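Long-range contact in sulfur carrier protein ThiS (Escherichia coli, PDB 1ZUD), which carries sulfur as a small ubiquitin-like protein and donates it to the synthesis of the thiazole phosphate moiety of thiamine phosphate: residues Ile36-Val41 / Gly54-Leu59. Numbering follows the deposited sequence.
Sequences INQQIV and GDQILL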
ATOM      1  N   ILE D  36       4.228  21.305  11.876  1.00 27.45           N
ATOM      2  CA  ILE D  36       5.253  22.328  11.606  1.00 25.95           C
ATOM      3  C   ILE D  36       6.535  21.565  11.632  1.00 25.38           C
ATOM      4  O   ILE D  36       6.822  20.886  12.620  1.00 28.01           O
ATOM      5  CB  ILE D  36       5.290  23.475  12.677  1.00 30.84           C
ATOM      6  CG1 ILE D  36       4.087  24.382  12.453  1.00 31.25           C
ATOM      7  CG2 ILE D  36       6.624  24.323  12.545  1.00 27.26           C
ATOM      8  CD1 ILE D  36       3.959  25.546  13.512  1.00 31.83           C
ATOM      9  N   ASN D  37       7.296  21.645  10.535  1.00 23.47           N
ATOM     10  CA  ASN D  37       8.543  20.920  10.485  1.00 28.08           C
ATOM     11  C   ASN D  37       8.330  19.451  10.801  1.00 28.00           C
ATOM     12  O   ASN D  37       9.048  18.855  11.586  1.00 25.86           O
ATOM     13  CB  ASN D  37       9.547  21.544  11.444  1.00 29.05           C
ATOM     14  CG  ASN D  37       9.852  22.980  11.062  1.00 38.65           C
ATOM     15  OD1 ASN D  37       9.755  23.335   9.886  1.00 35.49           O
ATOM     16  ND2 ASN D  37      10.195  23.817  12.045  1.00 41.94           N
ATOM     17  N   GLN D  38       7.289  18.890  10.197  1.00 29.58           N
ATOM     18  CA  GLN D  38       7.001  17.469  10.354  1.00 26.45           C
ATOM     19  C   GLN D  38       6.529  16.941  11.706  1.00 25.88           C
ATOM     20  O   GLN D  38       6.541  15.742  11.945  1.00 26.76           O
ATOM     21  CB  GLN D  38       8.190  16.660   9.816  1.00 31.77           C
ATOM     22  CG  GLN D  38       8.451  16.909   8.292  1.00 37.78           C
ATOM     23  CD  GLN D  38       9.182  18.234   7.977  1.00 43.76           C
ATOM     24  OE1 GLN D  38      10.227  18.575   8.589  1.00 42.82           O
ATOM     25  NE2 GLN D  38       8.643  18.982   7.006  1.00 48.68           N
ATOM     26  N   GLN D  39       6.069  17.831  12.580  1.00 24.34           N
ATOM     27  CA  GLN D  39       5.566  17.395  13.890  1.00 25.28           C
ATOM     28  C   GLN D  39       4.202  18.035  14.044  1.00 18.37           C
ATOM     29  O   GLN D  39       4.004  19.213  13.769  1.00 24.86           O
ATOM     30  CB  GLN D  39       6.541  17.832  14.997  0.50 27.71           C
ATOM     31  CG  GLN D  39       8.029  17.973  14.535  0.50 31.07           C
ATOM     32  CD  GLN D  39       8.871  16.672  14.517  0.50 40.12           C
ATOM     33  OE1 GLN D  39       8.975  15.950  15.520  0.50 37.87           O
ATOM     34  NE2 GLN D  39       9.509  16.402  13.374  0.50 41.21           N
ATOM     35  N   ILE D  40       3.238  17.238  14.435  1.00 20.90           N
ATOM     36  CA  ILE D  40       1.908  17.766  14.661  1.00 22.57           C
ATOM     37  C   ILE D  40       1.956  18.780  15.816  1.00 22.63           C
ATOM     38  O   ILE D  40       2.650  18.560  16.794  1.00 20.38           O
ATOM     39  CB  ILE D  40       0.950  16.654  15.115  1.00 23.82           C
ATOM     40  CG1 ILE D  40       0.854  15.595  13.986  1.00 24.16           C
ATOM     41  CG2 ILE D  40      -0.440  17.265  15.474  1.00 21.13           C
ATOM     42  CD1 ILE D  40       0.142  16.115  12.743  1.00 22.38           C
ATOM     43  N   VAL D  41       1.196  19.849  15.668  1.00 22.71           N
ATOM     44  CA  VAL D  41       1.031  20.872  16.686  1.00 25.48           C
ATOM     45  C   VAL D  41      -0.457  20.734  17.072  1.00 18.81           C
ATOM     46  O   VAL D  41      -1.331  21.093  16.297  1.00 26.63           O
ATOM     47  CB  VAL D  41       1.269  22.302  16.158  1.00 28.62           C
ATOM     48  CG1 VAL D  41       1.017  23.286  17.326  1.00 22.26           C
ATOM     49  CG2 VAL D  41       2.704  22.468  15.678  1.00 19.60           C
ATOM     50  N   GLY D  54      11.119  30.406   8.160  1.00 39.33           N
ATOM     51  CA  GLY D  54      11.610  29.129   7.666  1.00 38.02           C
ATOM     52  C   GLY D  54      10.799  27.930   8.137  1.00 41.36           C
ATOM     53  O   GLY D  54      11.217  26.783   7.957  1.00 44.91           O
ATOM     54  N   ASP D  55       9.634  28.151   8.735  1.00 37.22           N
ATOM     55  CA  ASP D  55       8.863  26.981   9.195  1.00 35.10           C
ATOM     56  C   ASP D  55       8.230  26.272   7.996  1.00 31.47           C
ATOM     57  O   ASP D  55       7.867  26.925   7.029  1.00 29.69           O
ATOM     58  CB  ASP D  55       7.755  27.410  10.174  1.00 31.50           C
ATOM     59  CG  ASP D  55       8.206  27.329  11.629  1.00 40.24           C
ATOM     60  OD1 ASP D  55       7.471  27.817  12.517  1.00 45.30           O
ATOM     61  OD2 ASP D  55       9.303  26.768  11.884  1.00 43.46           O
ATOM     62  N   GLN D  56       8.117  24.944   8.043  1.00 29.45           N
ATOM     63  CA  GLN D  56       7.454  24.240   6.918  1.00 30.49           C
ATOM     64  C   GLN D  56       6.130  23.770   7.491  1.00 24.66           C
ATOM     65  O   GLN D  56       6.075  22.918   8.374  1.00 28.38           O
ATOM     66  CB  GLN D  56       8.299  23.067   6.421  1.00 33.01           C
ATOM     67  CG  GLN D  56       9.744  23.466   6.153  1.00 37.12           C
ATOM     68  CD  GLN D  56      10.482  22.387   5.409  1.00 43.60           C
ATOM     69  OE1 GLN D  56      10.379  21.216   5.753  1.00 49.50           O
ATOM     70  NE2 GLN D  56      11.233  22.772   4.384  1.00 48.49           N
ATOM     71  N   ILE D  57       5.051  24.356   7.004  1.00 26.81           N
ATOM     72  CA  ILE D  57       3.760  24.061   7.586  1.00 26.25           C
ATOM     73  C   ILE D  57       2.836  23.312   6.639  1.00 29.63           C
ATOM     74  O   ILE D  57       2.823  23.569   5.442  1.00 32.07           O
ATOM     75  CB  ILE D  57       3.098  25.362   7.997  1.00 24.67           C
ATOM     76  CG1 ILE D  57       4.038  26.148   8.947  1.00 34.49           C
ATOM     77  CG2 ILE D  57       1.831  25.077   8.793  1.00 31.33           C
ATOM     78  CD1 ILE D  57       3.467  27.535   9.289  1.00 27.66           C
ATOM     79  N   LEU D  58       2.086  22.373   7.201  1.00 29.98           N
ATOM     80  CA  LEU D  58       1.095  21.580   6.451  1.00 30.89           C
ATOM     81  C   LEU D  58      -0.215  21.713   7.200  1.00 30.48           C
ATOM     82  O   LEU D  58      -0.278  21.553   8.428  1.00 33.32           O
ATOM     83  CB  LEU D  58       1.455  20.093   6.453  1.00 31.81           C
ATOM     84  CG  LEU D  58       2.805  19.694   5.894  1.00 35.84           C
ATOM     85  CD1 LEU D  58       2.873  18.175   5.857  1.00 42.52           C
ATOM     86  CD2 LEU D  58       2.967  20.285   4.461  1.00 40.16           C
ATOM     87  N   LEU D  59      -1.253  22.029   6.462  1.00 25.23           N
ATOM     88  CA  LEU D  59      -2.570  22.152   7.022  1.00 28.96           C
ATOM     89  C   LEU D  59      -3.401  21.144   6.210  1.00 30.17           C
ATOM     90  O   LEU D  59      -3.465  21.260   4.992  1.00 35.37           O
ATOM     91  CB  LEU D  59      -3.081  23.552   6.784  1.00 26.50           C
ATOM     92  CG  LEU D  59      -4.511  23.645   7.253  1.00 31.88           C
ATOM     93  CD1 LEU D  59      -4.532  23.487   8.792  1.00 33.22           C
ATOM     94  CD2 LEU D  59      -5.109  24.969   6.752  1.00 36.78           C
TER
HETATM   95  O   HOH W   1       5.485  20.086   8.439  1.00 29.22           O
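Asn-37 meets Gln-56 with both its backbone and its side chain. Its N donates to Gln-56 O at 2.8 Å. Its side-chain OD1 then accepts Gln-56 N at 2.9 Å, with the donor tilted from the amide's carbonyl plane. Asn-37 CG lies anti to its own carbonyl carbon (chi1 -62°), which carries the amide across to the other strand. The backbone NH and C=O of Gln-56 are thus both held by one residue. The other end of the same amide, ND2, donates to Asp-55 OD2 at 3.1 Å. This bond is more bent, at 138°, and reaches the carboxylate from above its plane. Asp-55 OD1 is held separately by Gln-52 N.

The contact joins the end of strand 32-36 to strand 56-61, its neighbour in the mixed sheet of this ubiquitin-like fold. Ile-36 to Gln-39 form a type I' turn, the tight hairpin connection into strand 39-40. Backbone of this hairpin at Gln-38 and Ile-40 bonds to the neighbouring ThiF chain.

Ile-36 and Ile-57 form an antiparallel non-hydrogen-bonded pair. Their side chains lie side by side on the sheet face that packs on helix 18-24, and their CG1 atoms are 3.9 Å apart. The other branch of Ile-36, CG2, rests against the carboxylate of Asp-55, 3.5 Å from its CG.

At the turn, Gln-38 bends at chi2, so that NE2 donates a hydrogen bond to Gln-56 OE1 at 3.1 Å, with the two amide planes almost perpendicular. Gln-56 reaches this point with its chain extended beyond CG. A water accepts from Gln-38 N and donates to Gln-56 O, giving that carbonyl a second partner.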